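Local structure of NADH:ubiquinone oxidoreductase, Na translocating, F subunit (Porphyromonas gingivalis, 2R6H) at residues N19-F27 with S196-E204; A88-A96 with A169-R180. The protein binds flavin-adenine dinucleotide and belongs to the ferredoxin-reductase-like flavoproteins, joining an antiparallel flavin-binding barrel to a nucleotide-binding domain with a parallel sheet. All coordinates share one frame; numbering follows the deposited sequence.

In the fold
Two contacts joining the same pair of domains illustrate how long loops can close one inside the other. From the N terminus, the chain enters the antiparallel sheet, and the turn after strand 9-19 already supplies one side of interaction 1. Strand 85-90 and the loop after it then give the first half of interaction 2. Interaction 2 closes its loop when helix 168-181 of the parallel-sheet domain packs against residues 88-96. The chain next runs through strand 188-194, and residues 196-204 return to 19-27, closing the outer loop around the nested inner one. The contacts meet where Y202 packs on R172, and both reach the antiparallel sheet, so the domains are joined at two adjoining places.

Interaction 1 of 2, residues N19-F27 with S196-E204; sequences NVSTFIKEF and SKNEIFYEE. With SO4 (sulfate ion), chain F.
The carboxylate atom E199 OE2 draws two donors from T22: the hydroxyl OG1, 2.5 Å from OE2, and, more weakly, the backbone N, 3.0 Å from the same OE2. The hydroxyl approaches from above the carboxylate plane. The other oxygen, OE1, receives a weak bond from S196 OG, so E199 joins its own loop to the turn opposite.

Apolar packing continues the contact. CG of F201 sits between its backbone N and carbonyl carbon (chi1 54°), turning the ring to the V20 side. V20 CG1 lies over one face of that ring, a CH-pi contact 3.5 Å from the F201 ring centroid. I24 CD1 meets the same ring obliquely, 3.8 Å from F201 CE2.

Farther along, Y202 OH lies 2.9 Å from E26 OE2, which comes up at the edge of the tyrosine ring. N104 OD1 lies within reach of the same hydroxyl. Y202 occupies the N-cap position of helix 203-212, and a sulfate ion, probably from the crystallisation liquor, sits at the start of the helix: E204 N reaches sulfate O2 at 2.7 Å, nearly straight at 173°.

The contact thus sets the hairpin turn between strands 9-19 and 24-30 of the barrel against the loop leading from strand 188-194 into helix 203-212, with strand 100-106 beside F201.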
# COMPACT_ATOMS: atom_id res chain seq x y z
N ASN A 19 8.86 3.92 9.97
CA ASN A 19 7.70 3.04 10.02
C ASN A 19 6.39 3.82 10.04
O ASN A 19 6.25 4.81 10.76
CB ASN A 19 7.78 2.12 11.24
CG ASN A 19 8.44 0.79 10.93
OD1 ASN A 19 9.65 0.72 10.71
ND2 ASN A 19 7.65 -0.27 10.90
N VAL A 20 5.42 3.36 9.25
CA VAL A 20 4.14 4.02 9.15
C VAL A 20 3.02 3.08 9.70
O VAL A 20 1.94 3.51 10.10
CB VAL A 20 3.94 4.52 7.70
CG1 VAL A 20 3.14 3.53 6.86
CG2 VAL A 20 3.33 5.89 7.70
N SER A 21 3.33 1.78 9.74
CA SER A 21 2.54 0.81 10.49
C SER A 21 3.55 -0.19 10.99
O SER A 21 4.75 0.08 10.95
CB SER A 21 1.57 0.09 9.59
OG SER A 21 2.30 -0.77 8.74
N THR A 22 3.10 -1.36 11.42
CA THR A 22 4.06 -2.33 11.96
C THR A 22 4.99 -2.94 10.90
O THR A 22 6.16 -3.20 11.16
CB THR A 22 3.38 -3.45 12.72
OG1 THR A 22 2.78 -2.91 13.91
CG2 THR A 22 4.42 -4.48 13.13
N PHE A 23 4.47 -3.17 9.70
CA PHE A 23 5.27 -3.79 8.67
C PHE A 23 5.34 -2.97 7.37
O PHE A 23 5.78 -3.48 6.32
CB PHE A 23 4.75 -5.18 8.42
CG PHE A 23 4.84 -6.06 9.61
CD1 PHE A 23 6.05 -6.26 10.24
CD2 PHE A 23 3.72 -6.70 10.10
CE1 PHE A 23 6.14 -7.09 11.35
CE2 PHE A 23 3.80 -7.52 11.20
CZ PHE A 23 5.01 -7.72 11.83
N ILE A 24 4.93 -1.71 7.42
CA ILE A 24 5.08 -0.84 6.26
C ILE A 24 5.85 0.43 6.60
O ILE A 24 5.41 1.25 7.41
CB ILE A 24 3.73 -0.50 5.66
CG1 ILE A 24 2.90 -1.78 5.57
CG2 ILE A 24 3.92 0.11 4.29
CD1 ILE A 24 1.49 -1.56 5.14
N LYS A 25 7.03 0.56 6.00
CA LYS A 25 7.78 1.80 6.07
C LYS A 25 7.34 2.74 4.96
O LYS A 25 7.03 2.31 3.85
CB LYS A 25 9.28 1.53 5.97
CG LYS A 25 9.93 1.35 7.30
CD LYS A 25 11.28 0.69 7.18
CE LYS A 25 11.92 0.56 8.54
NZ LYS A 25 11.94 1.87 9.26
N GLU A 26 7.29 4.03 5.29
CA GLU A 26 7.07 5.03 4.28
C GLU A 26 8.44 5.46 3.77
O GLU A 26 9.16 6.19 4.44
CB GLU A 26 6.31 6.22 4.83
CG GLU A 26 5.83 7.13 3.75
CD GLU A 26 5.44 8.48 4.28
OE1 GLU A 26 5.91 8.85 5.38
OE2 GLU A 26 4.65 9.16 3.60
N PHE A 27 8.79 4.96 2.59
CA PHE A 27 10.12 5.12 2.03
C PHE A 27 10.12 6.26 1.02
O PHE A 27 9.53 6.17 -0.04
CB PHE A 27 10.52 3.80 1.37
CG PHE A 27 11.87 3.81 0.75
CD1 PHE A 27 12.98 4.23 1.48
CD2 PHE A 27 12.05 3.38 -0.55
CE1 PHE A 27 14.23 4.23 0.91
CE2 PHE A 27 13.29 3.39 -1.12
CZ PHE A 27 14.39 3.82 -0.39
N SER A 196 -5.75 -3.87 12.80
CA SER A 196 -6.16 -3.13 14.01
C SER A 196 -5.91 -1.63 13.94
O SER A 196 -5.27 -1.14 13.00
CB SER A 196 -5.45 -3.67 15.26
OG SER A 196 -4.14 -3.12 15.37
N LYS A 197 -6.36 -0.89 14.95
CA LYS A 197 -6.21 0.57 14.92
C LYS A 197 -4.78 1.04 14.71
O LYS A 197 -4.57 2.04 14.04
CB LYS A 197 -6.77 1.24 16.17
CG LYS A 197 -6.86 2.74 16.00
CD LYS A 197 -7.73 3.43 17.06
CE LYS A 197 -6.90 3.93 18.24
NZ LYS A 197 -7.37 5.27 18.72
N ASN A 198 -3.81 0.34 15.29
CA ASN A 198 -2.41 0.75 15.24
C ASN A 198 -1.85 0.74 13.82
O ASN A 198 -0.86 1.41 13.52
CB ASN A 198 -1.56 -0.16 16.13
CG ASN A 198 -0.14 0.36 16.37
OD1 ASN A 198 0.07 1.53 16.69
ND2 ASN A 198 0.83 -0.53 16.24
N GLU A 199 -2.50 -0.03 12.95
CA GLU A 199 -1.99 -0.27 11.61
C GLU A 199 -2.53 0.68 10.54
O GLU A 199 -2.24 0.54 9.36
CB GLU A 199 -2.24 -1.73 11.22
CG GLU A 199 -1.04 -2.64 11.46
CD GLU A 199 -0.48 -2.54 12.87
OE1 GLU A 199 -1.11 -3.07 13.82
OE2 GLU A 199 0.61 -1.96 13.03
N ILE A 200 -3.31 1.67 10.96
CA ILE A 200 -3.83 2.63 10.01
C ILE A 200 -2.80 3.71 9.75
O ILE A 200 -2.06 4.11 10.66
CB ILE A 200 -5.07 3.30 10.57
CG1 ILE A 200 -6.13 2.24 10.90
CG2 ILE A 200 -5.60 4.34 9.58
CD1 ILE A 200 -7.07 2.64 12.04
N PHE A 201 -2.72 4.19 8.51
CA PHE A 201 -1.90 5.35 8.21
C PHE A 201 -2.50 6.17 7.06
O PHE A 201 -3.32 5.66 6.30
CB PHE A 201 -0.45 4.96 7.92
CG PHE A 201 -0.30 3.92 6.84
CD1 PHE A 201 0.05 4.28 5.55
CD2 PHE A 201 -0.50 2.58 7.12
CE1 PHE A 201 0.19 3.33 4.56
CE2 PHE A 201 -0.36 1.62 6.12
CZ PHE A 201 -0.01 2.00 4.84
N TYR A 202 -2.10 7.43 6.99
CA TYR A 202 -2.61 8.39 6.01
C TYR A 202 -4.03 8.84 6.28
O TYR A 202 -4.65 9.45 5.42
CB TYR A 202 -2.52 7.86 4.57
CG TYR A 202 -1.12 7.69 4.05
CD1 TYR A 202 -0.11 8.60 4.38
CD2 TYR A 202 -0.80 6.65 3.20
CE1 TYR A 202 1.17 8.45 3.89
CE2 TYR A 202 0.47 6.48 2.71
CZ TYR A 202 1.45 7.39 3.05
OH TYR A 202 2.71 7.21 2.55
N GLU A 203 -4.55 8.56 7.48
CA GLU A 203 -5.95 8.85 7.73
C GLU A 203 -6.29 10.33 7.61
O GLU A 203 -7.27 10.69 6.97
CB GLU A 203 -6.41 8.34 9.09
CG GLU A 203 -7.85 8.77 9.37
CD GLU A 203 -8.43 8.22 10.67
OE1 GLU A 203 -7.70 7.54 11.42
OE2 GLU A 203 -9.64 8.47 10.92
N GLU A 204 -5.49 11.19 8.22
CA GLU A 204 -5.84 12.60 8.21
C GLU A 204 -5.87 13.17 6.79
O GLU A 204 -6.76 13.95 6.45
CB GLU A 204 -4.93 13.40 9.15
CG GLU A 204 -5.18 14.91 9.17
CD GLU A 204 -6.54 15.33 9.72
OE1 GLU A 204 -7.27 14.47 10.27
OE2 GLU A 204 -6.87 16.53 9.59
S SO4 F . -1.84 10.12 9.78
O1 SO4 F . -1.66 8.67 9.87
O2 SO4 F . -3.16 10.42 9.24
O3 SO4 F . -1.72 10.73 11.10
O4 SO4 F . -0.81 10.66 8.89

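Interaction 2 of 2, residues A88-A96 with A169-R180; sequences AYSMANYPA and APLRAQILHLFR. With FAD (flavin-adenine dinucleotide), chain H.
Y94 meets helix 168-181 along the whole length of its side chain, a compact example of how one aromatic residue can lie along a helix. Its CB rests 3.8 Å from L176 CB, close also to the backbone of H177. With CG set between the backbone N and the carbonyl carbon (chi1 70°), the ring is carried along the helix toward its later turns. CD1 comes 3.7 Å from L176 O, and CE1 sits 3.5 Å from R180 CB. At the tip, OH lies 3.8 Å from R180 NH1; the guanidinium gives the ring a long and at most weak cation-pi attraction. A96 CB covers part of one ring face, and P95 packs by CD near the ring of H177.

One turn earlier in the helix, the extended side chain of R172 brings NH1 within 2.7 Å of A92 O, a weak hydrogen bond because it is strongly bent. The guanidinium is claimed more firmly by a salt bridge to D205, while L176 CD1 lies over one of its faces. The backbones come close here, and the CA-H of A92 points at A169 O in a CA-H...O contact, with CA and that oxygen 3.2 Å apart and 163° at the hydrogen.

Toward the flavin, P170 CG touches S90 OG at 3.3 Å. S90 belongs to R87-A88-Y89-S90, which matches the RxYS flavin-binding motif of this family. S90 N gives FAD O4 a bond of 2.7 Å and 158°, and S90 OG gives FAD N5 a weak one.

Chemically, the domains meet here mainly through van der Waals packing of alanines, prolines and the Y94 side chain, with one weak hydrogen bond, R172 NH1 to A92 O, between the segments. The firm polar bond of S90, from its N to FAD O4, goes to the cofactor, so one short strand end serves both the flavin and the domain boundary.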
# COMPACT_ATOMS: atom_id res chain seq x y z
N ALA A 88 9.57 -4.03 -7.98
CA ALA A 88 8.51 -3.06 -8.26
C ALA A 88 7.89 -2.42 -7.01
O ALA A 88 7.50 -3.12 -6.07
CB ALA A 88 7.42 -3.71 -9.11
N TYR A 89 7.81 -1.09 -7.00
CA TYR A 89 7.07 -0.39 -5.95
C TYR A 89 6.22 0.75 -6.53
O TYR A 89 6.69 1.51 -7.38
CB TYR A 89 8.00 0.07 -4.81
CG TYR A 89 8.63 -1.12 -4.12
CD1 TYR A 89 7.93 -1.85 -3.19
CD2 TYR A 89 9.91 -1.54 -4.45
CE1 TYR A 89 8.48 -2.97 -2.58
CE2 TYR A 89 10.48 -2.64 -3.86
CZ TYR A 89 9.76 -3.36 -2.92
OH TYR A 89 10.32 -4.47 -2.33
N SER A 90 4.96 0.81 -6.10
CA SER A 90 3.98 1.76 -6.61
C SER A 90 4.19 3.14 -6.02
O SER A 90 4.48 3.25 -4.83
CB SER A 90 2.57 1.29 -6.25
OG SER A 90 2.17 0.20 -7.05
N MSE A 91 4.04 4.20 -6.82
CA MSE A 91 4.09 5.58 -6.30
C MSE A 91 2.87 5.91 -5.48
O MSE A 91 1.74 5.66 -5.90
CB MSE A 91 4.18 6.61 -7.42
CG MSE A 91 5.58 7.01 -7.81
SE MSE A 91 6.36 5.73 -9.05
CE MSE A 91 5.19 6.02 -10.58
N ALA A 92 3.10 6.52 -4.34
CA ALA A 92 2.05 6.75 -3.36
C ALA A 92 1.70 8.23 -3.22
O ALA A 92 0.73 8.60 -2.54
CB ALA A 92 2.46 6.17 -2.03
N ASN A 93 2.50 9.08 -3.86
CA ASN A 93 2.14 10.48 -3.94
C ASN A 93 1.60 10.76 -5.32
O ASN A 93 1.79 9.97 -6.24
CB ASN A 93 3.34 11.39 -3.63
CG ASN A 93 2.92 12.72 -2.98
OD1 ASN A 93 1.74 12.98 -2.74
ND2 ASN A 93 3.92 13.57 -2.70
N TYR A 94 0.89 11.87 -5.45
CA TYR A 94 0.29 12.23 -6.72
C TYR A 94 1.31 12.86 -7.65
O TYR A 94 2.35 13.36 -7.20
CB TYR A 94 -0.94 13.11 -6.50
CG TYR A 94 -0.69 14.52 -6.02
CD1 TYR A 94 -1.64 15.52 -6.21
CD2 TYR A 94 0.50 14.86 -5.37
CE1 TYR A 94 -1.43 16.81 -5.77
CE2 TYR A 94 0.72 16.16 -4.94
CZ TYR A 94 -0.25 17.13 -5.14
OH TYR A 94 -0.04 18.44 -4.72
N PRO A 95 1.03 12.81 -8.95
CA PRO A 95 2.00 13.17 -9.99
C PRO A 95 2.43 14.62 -9.93
O PRO A 95 3.39 15.00 -10.61
CB PRO A 95 1.23 12.90 -11.28
CG PRO A 95 0.22 11.90 -10.89
CD PRO A 95 -0.21 12.28 -9.52
N ALA A 96 1.72 15.42 -9.14
CA ALA A 96 2.04 16.84 -9.02
C ALA A 96 3.36 17.08 -8.29
O ALA A 96 3.93 18.17 -8.37
CB ALA A 96 0.90 17.60 -8.36
N ALA A 169 -0.71 2.37 -1.60
CA ALA A 169 0.19 3.24 -2.35
C ALA A 169 -0.48 3.76 -3.62
O ALA A 169 -0.57 4.96 -3.85
CB ALA A 169 1.48 2.51 -2.69
N PRO A 170 -0.96 2.83 -4.45
CA PRO A 170 -1.55 3.19 -5.75
C PRO A 170 -2.85 3.96 -5.58
O PRO A 170 -3.06 4.97 -6.26
CB PRO A 170 -1.82 1.83 -6.39
CG PRO A 170 -0.80 0.92 -5.79
CD PRO A 170 -0.62 1.40 -4.37
N LEU A 171 -3.72 3.48 -4.70
CA LEU A 171 -5.00 4.14 -4.44
C LEU A 171 -4.79 5.59 -4.00
O LEU A 171 -5.40 6.51 -4.56
CB LEU A 171 -5.79 3.38 -3.38
CG LEU A 171 -6.38 2.04 -3.81
CD1 LEU A 171 -5.65 1.49 -5.02
CD2 LEU A 171 -6.35 1.04 -2.66
N ARG A 172 -3.93 5.78 -3.01
CA ARG A 172 -3.69 7.11 -2.45
C ARG A 172 -3.18 8.07 -3.52
O ARG A 172 -3.56 9.24 -3.55
CB ARG A 172 -2.69 7.03 -1.30
CG ARG A 172 -2.14 8.38 -0.87
CD ARG A 172 -1.29 8.26 0.39
NE ARG A 172 -0.97 9.56 0.96
CZ ARG A 172 0.16 10.23 0.71
NH1 ARG A 172 1.07 9.72 -0.10
NH2 ARG A 172 0.37 11.41 1.28
N ALA A 173 -2.33 7.57 -4.41
CA ALA A 173 -1.83 8.36 -5.53
C ALA A 173 -2.97 8.77 -6.45
O ALA A 173 -3.05 9.93 -6.87
CB ALA A 173 -0.78 7.58 -6.30
N GLN A 174 -3.85 7.82 -6.77
CA GLN A 174 -5.02 8.11 -7.60
C GLN A 174 -6.01 9.05 -6.89
O GLN A 174 -6.46 10.04 -7.47
CB GLN A 174 -5.71 6.82 -8.04
CG GLN A 174 -4.97 6.06 -9.12
CD GLN A 174 -5.73 4.83 -9.60
OE1 GLN A 174 -6.83 4.56 -9.14
NE2 GLN A 174 -5.14 4.08 -10.52
N ILE A 175 -6.31 8.77 -5.62
CA ILE A 175 -7.24 9.60 -4.86
C ILE A 175 -6.71 11.01 -4.64
O ILE A 175 -7.44 11.97 -4.76
CB ILE A 175 -7.65 8.96 -3.54
CG1 ILE A 175 -8.61 7.81 -3.82
CG2 ILE A 175 -8.34 9.97 -2.66
CD1 ILE A 175 -8.51 6.68 -2.84
N LEU A 176 -5.43 11.13 -4.33
CA LEU A 176 -4.82 12.45 -4.23
C LEU A 176 -4.88 13.17 -5.57
O LEU A 176 -5.13 14.37 -5.63
CB LEU A 176 -3.37 12.34 -3.73
CG LEU A 176 -3.34 12.09 -2.23
CD1 LEU A 176 -1.95 11.83 -1.73
CD2 LEU A 176 -3.94 13.28 -1.52
N HIS A 177 -4.68 12.44 -6.65
CA HIS A 177 -4.70 13.10 -7.94
C HIS A 177 -6.11 13.58 -8.22
O HIS A 177 -6.32 14.72 -8.63
CB HIS A 177 -4.24 12.16 -9.03
CG HIS A 177 -4.33 12.74 -10.40
ND1 HIS A 177 -3.32 13.52 -10.95
CD2 HIS A 177 -5.31 12.70 -11.33
CE1 HIS A 177 -3.69 13.91 -12.15
NE2 HIS A 177 -4.90 13.42 -12.41
N LEU A 178 -7.07 12.69 -8.00
CA LEU A 178 -8.47 12.99 -8.23
C LEU A 178 -8.97 14.24 -7.50
O LEU A 178 -9.81 14.95 -8.02
CB LEU A 178 -9.33 11.81 -7.82
CG LEU A 178 -9.33 10.62 -8.78
CD1 LEU A 178 -9.95 9.41 -8.08
CD2 LEU A 178 -10.07 10.96 -10.05
N PHE A 179 -8.45 14.50 -6.31
CA PHE A 179 -9.00 15.56 -5.46
C PHE A 179 -8.08 16.75 -5.22
O PHE A 179 -8.55 17.88 -5.09
CB PHE A 179 -9.52 14.99 -4.13
CG PHE A 179 -10.78 14.20 -4.27
CD1 PHE A 179 -11.97 14.83 -4.58
CD2 PHE A 179 -10.78 12.83 -4.12
CE1 PHE A 179 -13.15 14.11 -4.74
CE2 PHE A 179 -11.95 12.10 -4.26
CZ PHE A 179 -13.14 12.74 -4.57
N ARG A 180 -6.77 16.53 -5.15
CA ARG A 180 -5.85 17.65 -4.95
C ARG A 180 -5.54 18.40 -6.25
O ARG A 180 -5.44 19.63 -6.25
CB ARG A 180 -4.56 17.22 -4.25
CG ARG A 180 -4.68 17.05 -2.73
CD ARG A 180 -3.44 17.63 -2.06
NE ARG A 180 -2.90 16.80 -0.98
CZ ARG A 180 -1.64 16.88 -0.53
NH1 ARG A 180 -0.78 17.74 -1.07
NH2 ARG A 180 -1.24 16.08 0.47
PA FAD H . 11.05 -11.86 -2.20
O1A FAD H . 10.52 -11.66 -3.61
O2A FAD H . 12.51 -12.31 -2.13
O5B FAD H . 10.12 -12.91 -1.38
C5B FAD H . 8.76 -12.60 -1.09
C4B FAD H . 8.25 -13.49 0.04
O4B FAD H . 8.34 -14.85 -0.33
C3B FAD H . 9.06 -13.31 1.31
O3B FAD H . 8.17 -13.11 2.39
C2B FAD H . 9.80 -14.62 1.51
O2B FAD H . 9.84 -14.96 2.88
C1B FAD H . 8.95 -15.60 0.71
N9A FAD H . 9.69 -16.78 0.20
C8A FAD H . 10.88 -16.81 -0.50
N7A FAD H . 11.19 -18.11 -0.78
C5A FAD H . 10.21 -18.91 -0.27
C6A FAD H . 10.02 -20.30 -0.27
N6A FAD H . 10.94 -21.12 -0.77
N1A FAD H . 8.89 -20.83 0.34
C2A FAD H . 7.95 -20.00 0.94
N3A FAD H . 8.15 -18.63 0.94
C4A FAD H . 9.26 -18.09 0.34
N1 FAD H . 5.07 -4.07 -2.68
C2 FAD H . 5.01 -3.06 -1.76
O2 FAD H . 5.32 -3.30 -0.60
N3 FAD H . 4.60 -1.79 -2.15
C4 FAD H . 4.26 -1.52 -3.47
O4 FAD H . 3.89 -0.40 -3.88
C4X FAD H . 4.33 -2.56 -4.39
N5 FAD H . 3.99 -2.30 -5.70
C5X FAD H . 4.04 -3.34 -6.61
C6 FAD H . 3.69 -3.07 -7.93
C7 FAD H . 3.74 -4.08 -8.88
C7M FAD H . 3.35 -3.75 -10.30
C8 FAD H . 4.15 -5.36 -8.50
C8M FAD H . 4.20 -6.47 -9.51
C9 FAD H . 4.50 -5.62 -7.18
C9A FAD H . 4.45 -4.61 -6.23
N10 FAD H . 4.80 -4.86 -4.91
C10 FAD H . 4.73 -3.83 -3.99
C1' FAD H . 5.43 -6.14 -4.46
C2' FAD H . 6.94 -5.96 -4.49
O2' FAD H . 7.34 -5.69 -5.81
C3' FAD H . 7.69 -7.19 -3.99
O3' FAD H . 7.13 -8.37 -4.51
C4' FAD H . 7.70 -7.20 -2.47
O4' FAD H . 8.51 -6.13 -2.07
C5' FAD H . 8.29 -8.48 -1.93
O5' FAD H . 9.45 -8.78 -2.67
P FAD H . 10.84 -9.05 -1.91
O1P FAD H . 11.99 -8.98 -2.88
O2P FAD H . 10.99 -8.10 -0.75
O3P FAD H . 10.69 -10.53 -1.34